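Local coordinates for protein chitinase (PDB 4TXG) that probably hydrolyses the glycosidic bonds of chitin, as a bacterial glycoside hydrolase of family 18 with predicted carbohydrate-binding ability, at residues N339-R350 with G379-D390. Sequence-based numbering, arbitrary orientation.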
# COMPACT_ATOMS: atom_id res chain seq x y z
N ASN A 339 4.20 -14.52 8.04
CA ASN A 339 4.00 -13.37 8.92
C ASN A 339 5.22 -13.13 9.81
O ASN A 339 5.67 -11.99 9.94
CB ASN A 339 2.75 -13.56 9.79
CG ASN A 339 1.49 -13.14 9.06
OD1 ASN A 339 1.09 -11.98 9.12
ND2 ASN A 339 0.88 -14.07 8.35
N LYS A 340 5.73 -14.18 10.44
CA LYS A 340 6.95 -14.06 11.25
C LYS A 340 8.14 -13.60 10.42
O LYS A 340 8.97 -12.80 10.88
CB LYS A 340 7.29 -15.38 11.93
CG LYS A 340 6.24 -15.85 12.90
CD LYS A 340 6.15 -14.93 14.09
CE LYS A 340 6.97 -15.46 15.25
NZ LYS A 340 6.44 -16.74 15.86
N GLY A 341 8.23 -14.10 9.19
CA GLY A 341 9.33 -13.74 8.31
C GLY A 341 9.28 -12.27 7.95
O GLY A 341 10.32 -11.60 7.85
N TYR A 342 8.08 -11.76 7.74
CA TYR A 342 7.91 -10.37 7.31
C TYR A 342 8.18 -9.42 8.47
O TYR A 342 8.80 -8.37 8.29
CB TYR A 342 6.50 -10.19 6.78
CG TYR A 342 6.20 -8.87 6.10
CD1 TYR A 342 6.91 -8.45 4.98
CD2 TYR A 342 5.15 -8.08 6.55
CE1 TYR A 342 6.58 -7.27 4.34
CE2 TYR A 342 4.82 -6.91 5.92
CZ TYR A 342 5.54 -6.50 4.82
OH TYR A 342 5.19 -5.32 4.21
N VAL A 343 7.70 -9.79 9.65
CA VAL A 343 7.98 -8.99 10.84
C VAL A 343 9.49 -8.96 11.10
O VAL A 343 10.06 -7.90 11.39
CB VAL A 343 7.22 -9.53 12.06
CG1 VAL A 343 7.75 -8.91 13.34
CG2 VAL A 343 5.73 -9.23 11.90
N ALA A 344 10.15 -10.11 10.96
CA ALA A 344 11.61 -10.15 11.14
C ALA A 344 12.34 -9.28 10.11
O ALA A 344 13.31 -8.59 10.43
CB ALA A 344 12.11 -11.58 11.07
N LEU A 345 11.87 -9.32 8.86
CA LEU A 345 12.45 -8.49 7.81
C LEU A 345 12.35 -7.00 8.18
O LEU A 345 13.34 -6.27 8.13
CB LEU A 345 11.75 -8.75 6.47
CG LEU A 345 12.13 -7.78 5.36
CD1 LEU A 345 13.61 -7.92 5.03
CD2 LEU A 345 11.27 -8.00 4.11
N LEU A 346 11.16 -6.55 8.56
CA LEU A 346 10.95 -5.13 8.83
C LEU A 346 11.68 -4.68 10.09
O LEU A 346 12.22 -3.58 10.13
CB LEU A 346 9.46 -4.82 8.94
CG LEU A 346 8.66 -5.07 7.64
CD1 LEU A 346 7.20 -4.71 7.82
CD2 LEU A 346 9.28 -4.29 6.48
N GLN A 347 11.69 -5.53 11.12
CA GLN A 347 12.38 -5.17 12.37
C GLN A 347 13.88 -5.04 12.13
O GLN A 347 14.53 -4.12 12.65
CB GLN A 347 12.12 -6.21 13.47
CG GLN A 347 12.81 -5.83 14.77
CD GLN A 347 12.34 -6.65 15.96
OE1 GLN A 347 11.37 -7.41 15.86
NE2 GLN A 347 13.01 -6.48 17.09
N THR A 348 14.43 -5.93 11.31
CA THR A 348 15.86 -5.92 11.03
C THR A 348 16.23 -4.76 10.12
O THR A 348 17.26 -4.10 10.31
CB THR A 348 16.32 -7.25 10.40
OG1 THR A 348 15.93 -8.33 11.26
CG2 THR A 348 17.85 -7.28 10.25
N LEU A 349 15.41 -4.51 9.12
CA LEU A 349 15.62 -3.37 8.24
C LEU A 349 15.59 -2.06 9.03
O LEU A 349 16.44 -1.18 8.82
CB LEU A 349 14.56 -3.37 7.15
CG LEU A 349 14.78 -2.76 5.77
CD1 LEU A 349 16.12 -3.14 5.18
CD2 LEU A 349 13.63 -3.28 4.90
N ARG A 350 14.64 -1.95 9.95
CA ARG A 350 14.51 -0.78 10.82
C ARG A 350 15.78 -0.59 11.66
O ARG A 350 16.32 0.52 11.76
CB ARG A 350 13.29 -0.92 11.74
CG ARG A 350 13.11 0.20 12.77
CD ARG A 350 12.42 1.43 12.15
NE ARG A 350 13.35 2.28 11.41
CZ ARG A 350 12.98 3.11 10.44
NH1 ARG A 350 13.90 3.87 9.84
NH2 ARG A 350 11.70 3.18 10.06
N GLY A 379 -5.04 -13.10 5.88
CA GLY A 379 -3.91 -13.97 6.16
C GLY A 379 -2.69 -13.22 6.69
O GLY A 379 -1.59 -13.75 6.68
N MET A 380 -2.88 -11.99 7.16
CA MET A 380 -1.75 -11.20 7.64
C MET A 380 -1.89 -10.78 9.11
O MET A 380 -1.38 -9.72 9.51
CB MET A 380 -1.56 -9.99 6.71
CG MET A 380 -1.16 -10.44 5.29
SD MET A 380 -1.19 -9.20 3.99
CE MET A 380 0.09 -8.10 4.59
N GLU A 381 -2.57 -11.63 9.89
CA GLU A 381 -2.71 -11.48 11.33
C GLU A 381 -3.22 -10.07 11.67
O GLU A 381 -4.31 -9.72 11.24
CB GLU A 381 -1.38 -11.82 12.03
CG GLU A 381 -1.01 -13.30 11.72
CD GLU A 381 0.15 -13.85 12.53
OE1 GLU A 381 0.66 -13.15 13.44
OE2 GLU A 381 0.54 -15.02 12.27
N THR A 382 -2.45 -9.27 12.41
CA THR A 382 -2.84 -7.88 12.67
C THR A 382 -1.84 -6.88 12.07
O THR A 382 -1.78 -5.72 12.51
CB THR A 382 -2.96 -7.60 14.19
OG1 THR A 382 -1.68 -7.78 14.83
CG2 THR A 382 -3.97 -8.53 14.84
N PHE A 383 -1.10 -7.31 11.07
CA PHE A 383 -0.05 -6.48 10.46
C PHE A 383 0.85 -5.87 11.54
O PHE A 383 1.06 -4.65 11.58
CB PHE A 383 -0.66 -5.38 9.58
CG PHE A 383 0.17 -5.09 8.35
CD1 PHE A 383 1.54 -4.86 8.48
CD2 PHE A 383 -0.39 -5.09 7.09
CE1 PHE A 383 2.32 -4.60 7.36
CE2 PHE A 383 0.39 -4.84 5.97
CZ PHE A 383 1.74 -4.60 6.11
N GLN A 384 1.37 -6.73 12.40
CA GLN A 384 2.24 -6.31 13.49
C GLN A 384 3.44 -5.48 13.00
O GLN A 384 3.95 -4.63 13.74
CB GLN A 384 2.74 -7.55 14.25
CG GLN A 384 1.64 -8.32 15.00
CD GLN A 384 1.05 -9.46 14.20
OE1 GLN A 384 0.68 -9.29 13.03
NE2 GLN A 384 0.96 -10.64 14.82
N GLY A 385 3.85 -5.70 11.76
CA GLY A 385 4.99 -5.00 11.19
C GLY A 385 4.81 -3.51 10.94
O GLY A 385 5.78 -2.82 10.66
N LEU A 386 3.58 -3.01 11.05
CA LEU A 386 3.32 -1.58 10.80
C LEU A 386 4.16 -0.65 11.68
O LEU A 386 4.53 0.45 11.25
CB LEU A 386 1.84 -1.26 11.01
CG LEU A 386 0.88 -1.85 9.97
CD1 LEU A 386 -0.56 -1.51 10.34
CD2 LEU A 386 1.20 -1.32 8.59
N LYS A 387 4.50 -1.09 12.89
CA LYS A 387 5.23 -0.24 13.82
C LYS A 387 6.63 0.12 13.32
O LYS A 387 7.23 1.07 13.81
CB LYS A 387 5.33 -0.90 15.20
CG LYS A 387 6.15 -2.18 15.20
CD LYS A 387 6.05 -2.95 16.53
CE LYS A 387 6.71 -2.20 17.67
NZ LYS A 387 6.88 -3.07 18.88
N TYR A 388 7.16 -0.63 12.36
CA TYR A 388 8.51 -0.37 11.86
C TYR A 388 8.55 0.60 10.68
O TYR A 388 9.62 1.02 10.26
CB TYR A 388 9.18 -1.70 11.46
CG TYR A 388 9.23 -2.66 12.62
CD1 TYR A 388 9.98 -2.37 13.75
CD2 TYR A 388 8.50 -3.85 12.59
CE1 TYR A 388 10.01 -3.23 14.83
CE2 TYR A 388 8.53 -4.72 13.68
CZ TYR A 388 9.29 -4.40 14.79
OH TYR A 388 9.33 -5.26 15.88
N LEU A 389 7.38 0.93 10.13
CA LEU A 389 7.31 1.65 8.87
C LEU A 389 7.09 3.15 9.06
O LEU A 389 6.16 3.57 9.75
CB LEU A 389 6.19 1.08 8.00
CG LEU A 389 6.35 -0.40 7.70
CD1 LEU A 389 5.12 -0.95 6.99
CD2 LEU A 389 7.60 -0.62 6.84
N ASP A 390 7.95 3.95 8.44
CA ASP A 390 7.72 5.39 8.46
C ASP A 390 6.34 5.73 7.93
O ASP A 390 5.65 6.58 8.48
CB ASP A 390 8.80 6.10 7.66
CG ASP A 390 10.12 6.10 8.38
OD1 ASP A 390 10.37 7.05 9.16
OD2 ASP A 390 10.89 5.14 8.19
O HOH W 1 2.32 -10.27 11.04
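Tyr388 lies flat against helix 338-360, with CA of Gln347 3.8 Å from its ring centroid and almost exactly on the ring normal. This is a CH-pi contact on the outside of the family 18 TIM barrel, where the helix between parallel strands 308-312 and 365-371 packs on the loop and short 3-10 turn leading into the neighbouring strand 391-395. CG of Lys387 covers the opposite face, so the ring is sandwiched. Gln347, with CG anti to the backbone N (chi1 -179°), runs out over the ring toward the hydroxyl and brings OE1 to 3.0 Å from Tyr388 OH. Gly385 lets the backbones close to 5.0 Å between its CA and that of Val343, and CD1 of Leu346 rests on the Gly385 carbonyl. Deeper in, CE1 of Phe383 meets the edge of the Tyr342 ring, the two planes inclined at 65°. At the start of the helix, the Asn339 amide stacks on the Glu381 carboxylate, the planes only 12° apart, while its ND2 donates a nearly straight hydrogen bond to Gly379 O; a water joins Asn339 OD1 to Gln384 OE1. At the other end of the contact, Arg350 bends at chi2 and chi3 so that NH2 donates a hydrogen bond to Tyr388 O and forms a salt bridge with Asp390. The carboxylate, also held by Tyr140, Tyr363 and the Ile366 amide, stands steeply to the guanidinium: Arg350 NH2 meets Asp390 OD2 at 2.8 Å from above the carboxylate plane.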